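Local coordinates for putative sugar binding protein (Geobacillus stearothermophilus, PDB 6GT9) that probably serves as the sugar-recognising component of a three-component sensing system in galactan utilisation, and binds galactose in the cleft between its two domains, at residues 38-41 with 45-48; 116-121 with 270-275; 147-152 with 299-304. One frame throughout, in Å; residues are numbered along the deposited sequence.

Contact 1: 38-41 with 45-48; sequences EELD and WRLV. With GAL (beta-D-galactopyranose), chain E.
With its CG anti to the backbone N (chi1 -174°) and the chain straight beyond, Glu38 passes close to the indole NH of Trp45 and delivers its carboxylate to the bound galactose; Arg46, bent sharply at chi2 (-72°), turns its guanidinium so that Leu40 O lies over a face and Asp41 OD1 meets its edge. CB of Glu38 lies 3.5 Å from NE1 of Trp45, and beyond it OE1 accepts a hydrogen bond of 2.6 Å from O4 of the sugar. Gln94 NE2 also bonds to OE1, which should help fix the carboxylate. A glutamate suits this place because it is long enough to carry an acceptor past the indole to the sugar.

Trp45 is packed on both faces: the backbone N of Glu38 sits 3.6 Å above one, and Val48 CG2 covers the opposite one from the next turn of the helix. So held, the ring puts NE1 3.2 Å from O3 of galactose. The segments are the loop after strand 32-36 and the start of helix 43-59, the first strand-to-helix connection of a periplasmic binding protein fold, and the sugar lies beside the carboxyl end of the strand. Within that turn Asn42 OD1 accepts the backbone N-H of Trp45.

At the outer side, NE of Arg46 donates to OD1 of Asp41 at 3.2 Å and 162°, a salt bridge that uses the anti lone pair and lies near the guanidinium plane, although the two flat groups stand steeply to each other. Leu40 O, 3.3 Å from NE of Arg46, is too badly angled for a bond; it accepts one from Tyr65 OH instead. NH1 of Arg46 reaches Glu49, so the arginine joins two carboxylates.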
ATOM      1  N   GLU A  38       4.571  -6.973  -3.081  1.00 20.13           N
ATOM      2  CA  GLU A  38       3.269  -7.610  -3.215  1.00 18.07           C
ATOM      3  C   GLU A  38       3.098  -8.191  -4.615  1.00 21.32           C
ATOM      4  O   GLU A  38       2.513  -9.262  -4.782  1.00 21.34           O
ATOM      5  CB  GLU A  38       2.160  -6.596  -2.909  1.00 17.56           C
ATOM      6  CG  GLU A  38       0.741  -7.144  -2.869  1.00 21.47           C
ATOM      7  CD  GLU A  38      -0.240  -6.104  -2.310  1.00 23.61           C
ATOM      8  OE1 GLU A  38       0.222  -4.994  -1.969  1.00 22.22           O
ATOM      9  OE2 GLU A  38      -1.456  -6.389  -2.210  1.00 25.17           O
ATOM     10  N   GLU A  39       3.630  -7.503  -5.625  1.00 19.08           N
ATOM     11  CA  GLU A  39       3.508  -7.895  -7.023  1.00 21.88           C
ATOM     12  C   GLU A  39       4.665  -7.259  -7.774  1.00 22.63           C
ATOM     13  O   GLU A  39       4.898  -6.049  -7.645  1.00 22.68           O
ATOM     14  CB  GLU A  39       2.163  -7.453  -7.611  1.00 20.60           C
ATOM     15  CG  GLU A  39       1.847  -8.058  -8.995  1.00 27.32           C
ATOM     16  CD  GLU A  39       0.452  -7.682  -9.477  1.00 24.84           C
ATOM     17  OE1 GLU A  39       0.321  -6.710 -10.257  1.00 24.25           O
ATOM     18  OE2 GLU A  39      -0.519  -8.331  -9.030  1.00 22.08           O
ATOM     19  N   LEU A  40       5.382  -8.081  -8.548  1.00 21.95           N
ATOM     20  CA  LEU A  40       6.702  -7.714  -9.055  1.00 26.39           C
ATOM     21  C   LEU A  40       6.670  -6.409  -9.843  1.00 22.23           C
ATOM     22  O   LEU A  40       7.418  -5.472  -9.546  1.00 21.20           O
ATOM     23  CB  LEU A  40       7.257  -8.848  -9.925  1.00 24.18           C
ATOM     24  CG  LEU A  40       8.762  -8.858 -10.195  1.00 30.17           C
ATOM     25  CD1 LEU A  40       9.511  -9.313  -8.971  1.00 23.89           C
ATOM     26  CD2 LEU A  40       9.103  -9.756 -11.393  1.00 23.97           C
ATOM     27  N   ASP A  41       5.832  -6.335 -10.874  1.00 22.41           N
ATOM     28  CA  ASP A  41       5.820  -5.168 -11.744  1.00 24.58           C
ATOM     29  C   ASP A  41       4.704  -4.177 -11.400  1.00 25.63           C
ATOM     30  O   ASP A  41       4.322  -3.363 -12.250  1.00 25.82           O
ATOM     31  CB  ASP A  41       5.723  -5.599 -13.207  1.00 28.94           C
ATOM     32  CG  ASP A  41       6.190  -4.510 -14.173  1.00 39.46           C
ATOM     33  OD1 ASP A  41       7.208  -3.836 -13.869  1.00 33.82           O
ATOM     34  OD2 ASP A  41       5.537  -4.327 -15.233  1.00 39.67           O
ATOM     35  N   TRP A  45       5.246  -0.675  -6.175  1.00 19.17           N
ATOM     36  CA  TRP A  45       6.335  -1.495  -5.647  1.00 20.77           C
ATOM     37  C   TRP A  45       7.641  -1.297  -6.411  1.00 24.72           C
ATOM     38  O   TRP A  45       8.725  -1.479  -5.840  1.00 18.87           O
ATOM     39  CB  TRP A  45       5.901  -2.965  -5.628  1.00 20.98           C
ATOM     40  CG  TRP A  45       5.179  -3.202  -4.371  1.00 17.96           C
ATOM     41  CD1 TRP A  45       3.840  -3.238  -4.190  1.00 21.86           C
ATOM     42  CD2 TRP A  45       5.766  -3.305  -3.078  1.00 18.86           C
ATOM     43  NE1 TRP A  45       3.541  -3.412  -2.862  1.00 21.19           N
ATOM     44  CE2 TRP A  45       4.711  -3.442  -2.152  1.00 19.79           C
ATOM     45  CE3 TRP A  45       7.084  -3.329  -2.612  1.00 18.40           C
ATOM     46  CZ2 TRP A  45       4.930  -3.587  -0.785  1.00 16.34           C
ATOM     47  CZ3 TRP A  45       7.304  -3.485  -1.255  1.00 16.54           C
ATOM     48  CH2 TRP A  45       6.230  -3.619  -0.357  1.00 19.10           C
ATOM     49  N   ARG A  46       7.577  -0.903  -7.683  1.00 20.77           N
ATOM     50  CA  ARG A  46       8.817  -0.574  -8.381  1.00 22.04           C
ATOM     51  C   ARG A  46       9.430   0.715  -7.836  1.00 23.22           C
ATOM     52  O   ARG A  46      10.653   0.888  -7.877  1.00 24.57           O
ATOM     53  CB  ARG A  46       8.564  -0.469  -9.889  1.00 22.38           C
ATOM     54  CG  ARG A  46       8.333  -1.802 -10.601  1.00 21.07           C
ATOM     55  CD  ARG A  46       9.610  -2.647 -10.725  1.00 25.56           C
ATOM     56  NE  ARG A  46       9.429  -3.792 -11.620  1.00 28.28           N
ATOM     57  CZ  ARG A  46      10.299  -4.793 -11.764  1.00 31.37           C
ATOM     58  NH1 ARG A  46      11.425  -4.812 -11.066  1.00 26.83           N
ATOM     59  NH2 ARG A  46      10.040  -5.784 -12.614  1.00 33.94           N
ATOM     60  N   LEU A  47       8.605   1.630  -7.325  1.00 23.93           N
ATOM     61  CA  LEU A  47       9.140   2.805  -6.640  1.00 26.01           C
ATOM     62  C   LEU A  47       9.823   2.415  -5.337  1.00 22.86           C
ATOM     63  O   LEU A  47      10.889   2.947  -5.008  1.00 23.79           O
ATOM     64  CB  LEU A  47       8.029   3.815  -6.357  1.00 22.84           C
ATOM     65  CG  LEU A  47       7.567   4.692  -7.513  1.00 32.29           C
ATOM     66  CD1 LEU A  47       6.524   5.712  -7.017  1.00 29.05           C
ATOM     67  CD2 LEU A  47       8.751   5.396  -8.152  1.00 31.73           C
ATOM     68  N   VAL A  48       9.212   1.503  -4.574  1.00 19.27           N
ATOM     69  CA  VAL A  48       9.849   1.013  -3.357  1.00 20.79           C
ATOM     70  C   VAL A  48      11.191   0.382  -3.697  1.00 22.38           C
ATOM     71  O   VAL A  48      12.187   0.601  -3.000  1.00 20.07           O
ATOM     72  CB  VAL A  48       8.936   0.014  -2.624  1.00 17.14           C
ATOM     73  CG1 VAL A  48       9.638  -0.526  -1.415  1.00 21.17           C
ATOM     74  CG2 VAL A  48       7.614   0.661  -2.246  1.00 18.55           C
TER
HETATM   75  C1  GAL E 401      -0.378   0.843  -2.387  1.00 16.19           C
HETATM   76  C2  GAL E 401       0.064  -0.152  -1.332  1.00 17.95           C
HETATM   77  C3  GAL E 401       0.972  -1.242  -1.928  1.00 17.31           C
HETATM   78  C4  GAL E 401       0.269  -1.932  -3.085  1.00 16.41           C
HETATM   79  C5  GAL E 401      -0.239  -0.909  -4.086  1.00 20.18           C
HETATM   80  C6  GAL E 401      -1.113  -1.535  -5.175  1.00 19.10           C
HETATM   81  O1  GAL E 401      -1.231   1.809  -1.806  1.00 20.53           O
HETATM   82  O2  GAL E 401       0.792   0.503  -0.284  1.00 16.36           O
HETATM   83  O3  GAL E 401       1.209  -2.232  -0.974  1.00 18.48           O
HETATM   84  O4  GAL E 401      -0.829  -2.714  -2.604  1.00 18.15           O
HETATM   85  O5  GAL E 401      -1.060   0.155  -3.455  1.00 19.67           O
HETATM   86  O6  GAL E 401      -1.255  -0.659  -6.272  1.00 20.40           O

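Contact 2: 116-121 with 270-275; sequences VTIDTD and YEMGYK. With GAL (beta-D-galactopyranose), chain E.
OD1 of Asp119 takes a hydrogen bond of 2.9 Å from OG1 of Thr120 and another from NE2 of Gln94, while O3 of the bound galactose lies 2.8 Å from it; the CB of the same residue rests on the thioether of Met272. The hydroxyl of Thr120 meets OD1 on the anti side, tilted out of the carboxylate plane. OD2 has the sugar's O2 as a donor at 2.6 Å, so both oxygens of this buried acid face galactose, and Thr120, with Gln94 from the pocket wall, probably holds the carboxylate in its rotation. An aspartate suits the place because its short side chain offers two acceptors to neighbouring hydroxyls.

Behind the acid the packing is apolar. SD of Met272 lies 3.7 Å from CA of Asp119, brought there by an uncommon first torsion: CG sits between the backbone N and the carbonyl carbon (chi1 41°), a crowded position in a helix. Its flexible thioether can follow the backbone where the strand ends. CG1 of Ile118 meets CB of Met272 at 4.0 Å, and its CD1 reaches past to lie 3.7 Å from CA of Gly273, where the lack of a side chain keeps the helix surface low. Val48 of helix 43-59 covers the isoleucine as well.

Strand 115-118 and helix 269-284 thus pack as layers of an alpha/beta sandwich, with the ligand-binding acid at the carboxyl end of a parallel strand, as in the sugar sites of periplasmic binding proteins.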
ATOM      1  N   VAL A 116      12.582  -7.418   8.322  1.00 15.91           N
ATOM      2  CA  VAL A 116      12.042  -6.065   8.414  1.00 17.40           C
ATOM      3  C   VAL A 116      10.766  -6.036   7.586  1.00 18.80           C
ATOM      4  O   VAL A 116      10.772  -6.443   6.417  1.00 18.64           O
ATOM      5  CB  VAL A 116      13.048  -5.010   7.920  1.00 12.01           C
ATOM      6  CG1 VAL A 116      12.378  -3.630   7.806  1.00 14.83           C
ATOM      7  CG2 VAL A 116      14.258  -4.920   8.876  1.00 17.56           C
ATOM      8  N   THR A 117       9.668  -5.599   8.192  1.00 17.33           N
ATOM      9  CA  THR A 117       8.453  -5.424   7.421  1.00 16.24           C
ATOM     10  C   THR A 117       8.441  -4.040   6.790  1.00 18.56           C
ATOM     11  O   THR A 117       8.995  -3.080   7.333  1.00 17.50           O
ATOM     12  CB  THR A 117       7.210  -5.635   8.289  1.00 19.48           C
ATOM     13  OG1 THR A 117       7.310  -4.853   9.490  1.00 17.27           O
ATOM     14  CG2 THR A 117       7.110  -7.099   8.664  1.00 21.18           C
ATOM     15  N   ILE A 118       7.806  -3.952   5.625  1.00 15.65           N
ATOM     16  CA  ILE A 118       7.754  -2.731   4.828  1.00 13.46           C
ATOM     17  C   ILE A 118       6.334  -2.575   4.298  1.00 18.13           C
ATOM     18  O   ILE A 118       5.688  -3.568   3.941  1.00 16.68           O
ATOM     19  CB  ILE A 118       8.795  -2.770   3.682  1.00 17.65           C
ATOM     20  CG1 ILE A 118       8.807  -1.465   2.882  1.00 18.12           C
ATOM     21  CG2 ILE A 118       8.573  -3.988   2.743  1.00 16.23           C
ATOM     22  CD1 ILE A 118      10.008  -1.357   1.985  1.00 17.82           C
ATOM     23  N   ASP A 119       5.829  -1.332   4.308  1.00 15.70           N
ATOM     24  CA  ASP A 119       4.564  -0.959   3.663  1.00 15.58           C
ATOM     25  C   ASP A 119       3.342  -1.488   4.408  1.00 15.38           C
ATOM     26  O   ASP A 119       2.332  -0.793   4.523  1.00 16.45           O
ATOM     27  CB  ASP A 119       4.558  -1.433   2.187  1.00 14.92           C
ATOM     28  CG  ASP A 119       3.209  -1.230   1.493  1.00 19.80           C
ATOM     29  OD1 ASP A 119       2.367  -2.157   1.547  1.00 19.53           O
ATOM     30  OD2 ASP A 119       2.997  -0.155   0.877  1.00 19.06           O
ATOM     31  N   THR A 120       3.413  -2.712   4.910  1.00 15.27           N
ATOM     32  CA  THR A 120       2.345  -3.343   5.680  1.00 17.55           C
ATOM     33  C   THR A 120       2.999  -4.067   6.849  1.00 18.84           C
ATOM     34  O   THR A 120       3.904  -4.882   6.632  1.00 18.71           O
ATOM     35  CB  THR A 120       1.557  -4.353   4.816  1.00 20.06           C
ATOM     36  OG1 THR A 120       1.095  -3.724   3.610  1.00 15.73           O
ATOM     37  CG2 THR A 120       0.385  -4.958   5.593  1.00 17.97           C
ATOM     38  N   ASP A 121       2.554  -3.798   8.074  1.00 19.55           N
ATOM     39  CA  ASP A 121       3.213  -4.389   9.235  1.00 22.06           C
ATOM     40  C   ASP A 121       2.549  -5.690   9.687  1.00 23.46           C
ATOM     41  O   ASP A 121       1.354  -5.911   9.472  1.00 25.52           O
ATOM     42  CB  ASP A 121       3.239  -3.401  10.410  1.00 17.42           C
ATOM     43  CG  ASP A 121       4.268  -3.782  11.467  1.00 20.31           C
ATOM     44  OD1 ASP A 121       5.131  -4.649  11.180  1.00 19.81           O
ATOM     45  OD2 ASP A 121       4.246  -3.206  12.582  1.00 19.14           O
ATOM     46  N   TYR A 270       9.497   5.257  -2.007  1.00 18.83           N
ATOM     47  CA  TYR A 270      10.949   5.284  -2.155  1.00 24.56           C
ATOM     48  C   TYR A 270      11.622   5.304  -0.792  1.00 25.09           C
ATOM     49  O   TYR A 270      12.602   4.584  -0.556  1.00 21.09           O
ATOM     50  CB  TYR A 270      11.370   6.507  -2.973  1.00 24.44           C
ATOM     51  CG  TYR A 270      12.867   6.651  -3.199  1.00 22.09           C
ATOM     52  CD1 TYR A 270      13.703   7.148  -2.202  1.00 27.06           C
ATOM     53  CD2 TYR A 270      13.431   6.337  -4.427  1.00 29.40           C
ATOM     54  CE1 TYR A 270      15.053   7.286  -2.411  1.00 29.15           C
ATOM     55  CE2 TYR A 270      14.782   6.482  -4.648  1.00 29.57           C
ATOM     56  CZ  TYR A 270      15.587   6.956  -3.638  1.00 27.40           C
ATOM     57  OH  TYR A 270      16.935   7.098  -3.855  1.00 31.27           O
ATOM     58  N   GLU A 271      11.082   6.105   0.126  1.00 23.96           N
ATOM     59  CA  GLU A 271      11.700   6.261   1.434  1.00 22.26           C
ATOM     60  C   GLU A 271      11.578   4.991   2.270  1.00 23.42           C
ATOM     61  O   GLU A 271      12.516   4.635   2.999  1.00 20.67           O
ATOM     62  CB  GLU A 271      11.078   7.452   2.157  1.00 23.62           C
ATOM     63  CG  GLU A 271      11.752   7.757   3.503  1.00 25.25           C
ATOM     64  CD  GLU A 271      11.103   8.918   4.235  1.00 32.57           C
ATOM     65  OE1 GLU A 271       9.933   9.253   3.932  1.00 28.66           O
ATOM     66  OE2 GLU A 271      11.771   9.499   5.121  1.00 39.46           O
ATOM     67  N   MET A 272      10.446   4.277   2.194  1.00 20.22           N
ATOM     68  CA  MET A 272      10.395   3.052   2.990  1.00 24.03           C
ATOM     69  C   MET A 272      11.357   1.995   2.448  1.00 22.57           C
ATOM     70  O   MET A 272      11.960   1.249   3.231  1.00 20.14           O
ATOM     71  CB  MET A 272       8.960   2.505   3.120  1.00 24.24           C
ATOM     72  CG  MET A 272       8.047   2.523   1.928  1.00 31.73           C
ATOM     73  SD  MET A 272       6.343   2.008   2.379  1.00 20.97           S
ATOM     74  CE  MET A 272       5.427   3.557   2.384  1.00 18.66           C
ATOM     75  N   GLY A 273      11.555   1.941   1.129  1.00 18.91           N
ATOM     76  CA  GLY A 273      12.538   1.011   0.589  1.00 20.23           C
ATOM     77  C   GLY A 273      13.957   1.382   0.982  1.00 21.02           C
ATOM     78  O   GLY A 273      14.747   0.518   1.382  1.00 20.14           O
ATOM     79  N   TYR A 274      14.293   2.673   0.886  1.00 20.15           N
ATOM     80  CA  TYR A 274      15.608   3.162   1.302  1.00 21.75           C
ATOM     81  C   TYR A 274      15.841   2.923   2.791  1.00 21.26           C
ATOM     82  O   TYR A 274      16.887   2.400   3.198  1.00 18.33           O
ATOM     83  CB  TYR A 274      15.725   4.653   0.965  1.00 24.41           C
ATOM     84  CG  TYR A 274      17.096   5.257   1.187  1.00 26.53           C
ATOM     85  CD1 TYR A 274      18.053   5.227   0.179  1.00 27.12           C
ATOM     86  CD2 TYR A 274      17.432   5.870   2.402  1.00 26.25           C
ATOM     87  CE1 TYR A 274      19.301   5.781   0.364  1.00 28.33           C
ATOM     88  CE2 TYR A 274      18.689   6.421   2.598  1.00 28.65           C
ATOM     89  CZ  TYR A 274      19.615   6.367   1.575  1.00 29.95           C
ATOM     90  OH  TYR A 274      20.857   6.908   1.735  1.00 32.18           O
ATOM     91  N   LYS A 275      14.874   3.306   3.624  1.00 17.70           N
ATOM     92  CA  LYS A 275      15.055   3.156   5.065  1.00 22.13           C
ATOM     93  C   LYS A 275      15.025   1.696   5.493  1.00 17.59           C
ATOM     94  O   LYS A 275      15.719   1.327   6.440  1.00 17.86           O
ATOM     95  CB  LYS A 275      13.989   3.953   5.818  1.00 19.08           C
ATOM     96  CG  LYS A 275      14.269   5.439   5.847  1.00 22.66           C
ATOM     97  CD  LYS A 275      13.292   6.165   6.759  1.00 26.91           C
ATOM     98  CE  LYS A 275      13.751   7.602   7.007  1.00 27.00           C
ATOM     99  NZ  LYS A 275      12.972   8.221   8.103  1.00 33.01           N
TER
HETATM  100  C1  GAL E 401      -0.378   0.843  -2.387  1.00 16.19           C
HETATM  101  C2  GAL E 401       0.064  -0.152  -1.332  1.00 17.95           C
HETATM  102  C3  GAL E 401       0.972  -1.242  -1.928  1.00 17.31           C
HETATM  103  C4  GAL E 401       0.269  -1.932  -3.085  1.00 16.41           C
HETATM  104  C5  GAL E 401      -0.239  -0.909  -4.086  1.00 20.18           C
HETATM  105  C6  GAL E 401      -1.113  -1.535  -5.175  1.00 19.10           C
HETATM  106  O1  GAL E 401      -1.231   1.809  -1.806  1.00 20.53           O
HETATM  107  O2  GAL E 401       0.792   0.503  -0.284  1.00 16.36           O
HETATM  108  O3  GAL E 401       1.209  -2.232  -0.974  1.00 18.48           O
HETATM  109  O4  GAL E 401      -0.829  -2.714  -2.604  1.00 18.15           O
HETATM  110  O5  GAL E 401      -1.060   0.155  -3.455  1.00 19.67           O
HETATM  111  O6  GAL E 401      -1.255  -0.659  -6.272  1.00 20.40           O

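Contact 3: 147-152 with 299-304; sequences AEDTKG and VIRKKD
Arg301 reaches from segment 299-304 toward Asp149 with CG anti to its carbonyl carbon (chi1 -60°) and the chain extended from CB as far as NE. The side chain touches Ala145 and Ala263, CD comes 4.1 Å from OD2 of Asp149, and NE donates to that oxygen at 3.0 Å and 159°, on its syn side. Beyond CZ, NH2 lies 3.0 Å from Asp149 OD1; both this bond and the one from NE to OD1 are weak, their N-H angles being poor, and the carboxylate and guanidinium planes stand 71° apart. NH2 also donates to a water O 3.0 Å away, which in turn donates a hydrogen bond to Glu148 OE1. CG1 of Val299 lies over one guanidinium face. Tyr242 OH shares OD2 of Asp149, and a Schellman motif through Lys151 and Gly152 ends the helix just beyond.

A leucine in place of Arg301 would probably leave Asp149 without its counter-charge and the water without its donor. Arginine suits this site by spanning the gap from strand to helix with a branched cation. Since the acid stands at the carboxyl end of a helix, where the dipole is likely to disfavour negative charge, the arginine probably offsets its carboxylate.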
ATOM      1  N   ALA A 147     -15.267  13.567   4.406  1.00 27.00           N
ATOM      2  CA  ALA A 147     -16.317  14.220   5.185  1.00 24.79           C
ATOM      3  C   ALA A 147     -16.224  15.736   5.078  1.00 28.15           C
ATOM      4  O   ALA A 147     -17.251  16.421   4.996  1.00 25.76           O
ATOM      5  CB  ALA A 147     -16.244  13.778   6.650  1.00 20.51           C
ATOM      6  N   GLU A 148     -15.003  16.276   5.077  1.00 30.74           N
ATOM      7  CA  GLU A 148     -14.815  17.714   4.911  1.00 28.31           C
ATOM      8  C   GLU A 148     -15.254  18.176   3.528  1.00 27.17           C
ATOM      9  O   GLU A 148     -16.023  19.135   3.399  1.00 26.74           O
ATOM     10  CB  GLU A 148     -13.350  18.087   5.143  1.00 29.85           C
ATOM     11  CG  GLU A 148     -12.923  18.152   6.607  1.00 33.73           C
ATOM     12  CD  GLU A 148     -11.563  18.819   6.780  1.00 35.88           C
ATOM     13  OE1 GLU A 148     -10.603  18.137   7.206  1.00 32.34           O
ATOM     14  OE2 GLU A 148     -11.457  20.032   6.480  1.00 43.31           O
ATOM     15  N   ASP A 149     -14.750  17.526   2.482  1.00 27.73           N
ATOM     16  CA  ASP A 149     -15.008  17.987   1.120  1.00 28.41           C
ATOM     17  C   ASP A 149     -16.468  17.821   0.719  1.00 28.57           C
ATOM     18  O   ASP A 149     -16.969  18.599  -0.098  1.00 30.09           O
ATOM     19  CB  ASP A 149     -14.112  17.243   0.125  1.00 31.80           C
ATOM     20  CG  ASP A 149     -12.629  17.402   0.427  1.00 27.50           C
ATOM     21  OD1 ASP A 149     -12.266  18.271   1.251  1.00 30.52           O
ATOM     22  OD2 ASP A 149     -11.816  16.663  -0.173  1.00 31.29           O
ATOM     23  N   THR A 150     -17.165  16.827   1.262  1.00 25.59           N
ATOM     24  CA  THR A 150     -18.578  16.634   0.959  1.00 29.33           C
ATOM     25  C   THR A 150     -19.500  17.199   2.036  1.00 27.97           C
ATOM     26  O   THR A 150     -20.712  16.965   1.979  1.00 24.30           O
ATOM     27  CB  THR A 150     -18.888  15.154   0.773  1.00 28.41           C
ATOM     28  OG1 THR A 150     -18.781  14.496   2.043  1.00 25.27           O
ATOM     29  CG2 THR A 150     -17.936  14.532  -0.240  1.00 26.57           C
ATOM     30  N   LYS A 151     -18.943  17.890   3.035  1.00 23.86           N
ATOM     31  CA  LYS A 151     -19.712  18.489   4.125  1.00 29.29           C
ATOM     32  C   LYS A 151     -20.636  17.471   4.789  1.00 28.93           C
ATOM     33  O   LYS A 151     -21.769  17.777   5.168  1.00 29.84           O
ATOM     34  CB  LYS A 151     -20.491  19.707   3.632  1.00 30.44           C
ATOM     35  CG  LYS A 151     -19.614  20.926   3.362  1.00 35.98           C
ATOM     36  CD  LYS A 151     -20.439  22.207   3.344  1.00 39.33           C
ATOM     37  CE  LYS A 151     -19.683  23.362   4.005  1.00 42.61           C
ATOM     38  NZ  LYS A 151     -20.534  24.203   4.915  1.00 31.06           N
ATOM     39  N   GLY A 152     -20.150  16.241   4.914  1.00 22.80           N
ATOM     40  CA  GLY A 152     -20.861  15.216   5.650  1.00 25.56           C
ATOM     41  C   GLY A 152     -21.973  14.514   4.905  1.00 24.63           C
ATOM     42  O   GLY A 152     -22.762  13.801   5.539  1.00 23.59           O
ATOM     43  N   VAL A 299      -3.348  13.758   3.317  1.00 24.87           N
ATOM     44  CA  VAL A 299      -4.217  13.933   2.163  1.00 25.54           C
ATOM     45  C   VAL A 299      -3.786  15.192   1.426  1.00 27.88           C
ATOM     46  O   VAL A 299      -3.542  16.233   2.043  1.00 29.58           O
ATOM     47  CB  VAL A 299      -5.692  14.004   2.587  1.00 27.94           C
ATOM     48  CG1 VAL A 299      -6.597  14.205   1.359  1.00 26.36           C
ATOM     49  CG2 VAL A 299      -6.075  12.728   3.315  1.00 29.58           C
ATOM     50  N   ILE A 300      -3.642  15.087   0.111  1.00 22.22           N
ATOM     51  CA  ILE A 300      -3.373  16.245  -0.721  1.00 27.32           C
ATOM     52  C   ILE A 300      -4.519  16.393  -1.712  1.00 29.25           C
ATOM     53  O   ILE A 300      -5.221  15.433  -2.050  1.00 26.30           O
ATOM     54  CB  ILE A 300      -2.029  16.151  -1.462  1.00 33.23           C
ATOM     55  CG1 ILE A 300      -2.016  14.923  -2.378  1.00 31.35           C
ATOM     56  CG2 ILE A 300      -0.873  16.128  -0.456  1.00 26.22           C
ATOM     57  CD1 ILE A 300      -1.482  15.184  -3.767  1.00 32.79           C
ATOM     58  N   ARG A 301      -4.701  17.622  -2.177  1.00 28.53           N
ATOM     59  CA  ARG A 301      -5.699  17.970  -3.176  1.00 28.60           C
ATOM     60  C   ARG A 301      -4.998  18.740  -4.286  1.00 32.47           C
ATOM     61  O   ARG A 301      -3.785  18.970  -4.236  1.00 33.16           O
ATOM     62  CB  ARG A 301      -6.847  18.782  -2.549  1.00 29.64           C
ATOM     63  CG  ARG A 301      -7.581  18.040  -1.434  1.00 29.64           C
ATOM     64  CD  ARG A 301      -8.464  18.958  -0.606  1.00 30.85           C
ATOM     65  NE  ARG A 301      -9.279  18.227   0.366  1.00 25.65           N
ATOM     66  CZ  ARG A 301      -8.887  17.948   1.607  1.00 24.90           C
ATOM     67  NH1 ARG A 301      -7.685  18.324   2.021  1.00 25.41           N
ATOM     68  NH2 ARG A 301      -9.691  17.281   2.433  1.00 23.59           N
ATOM     69  N   LYS A 302      -5.777  19.139  -5.294  1.00 33.19           N
ATOM     70  CA  LYS A 302      -5.231  19.865  -6.438  1.00 34.69           C
ATOM     71  C   LYS A 302      -4.506  21.144  -6.022  1.00 33.71           C
ATOM     72  O   LYS A 302      -3.543  21.550  -6.683  1.00 37.81           O
ATOM     73  CB  LYS A 302      -6.358  20.190  -7.418  1.00 35.26           C
ATOM     74  CG  LYS A 302      -5.927  20.931  -8.672  1.00 40.95           C
ATOM     75  CD  LYS A 302      -7.149  21.439  -9.423  1.00 43.72           C
ATOM     76  CE  LYS A 302      -6.763  22.379 -10.545  1.00 46.92           C
ATOM     77  NZ  LYS A 302      -5.940  21.693 -11.569  1.00 53.26           N
ATOM     78  N   LYS A 303      -4.949  21.798  -4.941  1.00 32.38           N
ATOM     79  CA  LYS A 303      -4.286  23.009  -4.468  1.00 32.84           C
ATOM     80  C   LYS A 303      -2.874  22.746  -3.965  1.00 40.94           C
ATOM     81  O   LYS A 303      -2.110  23.697  -3.768  1.00 38.19           O
ATOM     82  CB  LYS A 303      -5.104  23.671  -3.349  1.00 37.50           C
ATOM     83  CG  LYS A 303      -5.138  22.858  -2.060  1.00 42.19           C
ATOM     84  CD  LYS A 303      -5.868  23.554  -0.918  1.00 44.37           C
ATOM     85  CE  LYS A 303      -7.332  23.814  -1.255  1.00 50.61           C
ATOM     86  NZ  LYS A 303      -7.983  22.653  -1.935  1.00 48.96           N
ATOM     87  N   ASP A 304      -2.514  21.493  -3.738  1.00 41.12           N
ATOM     88  CA  ASP A 304      -1.181  21.172  -3.260  1.00 42.39           C
ATOM     89  C   ASP A 304      -0.217  20.863  -4.388  1.00 41.98           C
ATOM     90  O   ASP A 304       0.974  20.718  -4.132  1.00 53.52           O
ATOM     91  CB  ASP A 304      -1.246  20.001  -2.280  1.00 35.39           C
ATOM     92  CG  ASP A 304      -2.068  20.323  -1.047  1.00 36.94           C
ATOM     93  OD1 ASP A 304      -1.588  21.125  -0.223  1.00 39.45           O
ATOM     94  OD2 ASP A 304      -3.183  19.767  -0.893  1.00 31.95           O
TER
HETATM   95  O   HOH W   1      -8.603  16.858   5.192  1.00 23.73           O

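How the contacts relate
Contacts 1 and 2 belong to one domain and contact 3 to the other. The centres of the first two lie 12 Å apart, and the two contacts touch, Val48 CG1 packing 3.5 Å from Ile118 CD1, so helices 43-59 and 269-284 meet over strand 115-118, and both contacts reach galactose. Contact 3 lies about 28 Å from contact 1 and 27 Å from contact 2, centre to centre, where helix 135-149 ends near strand 298-301, an outermost strand of the second, mixed sheet. Contact 1 closes first along the chain; the segments of contacts 2 and 3 then alternate, because the chain passes from domain to domain more than once. Such crossings suit a two-lobed protein holding sugar between its lobes.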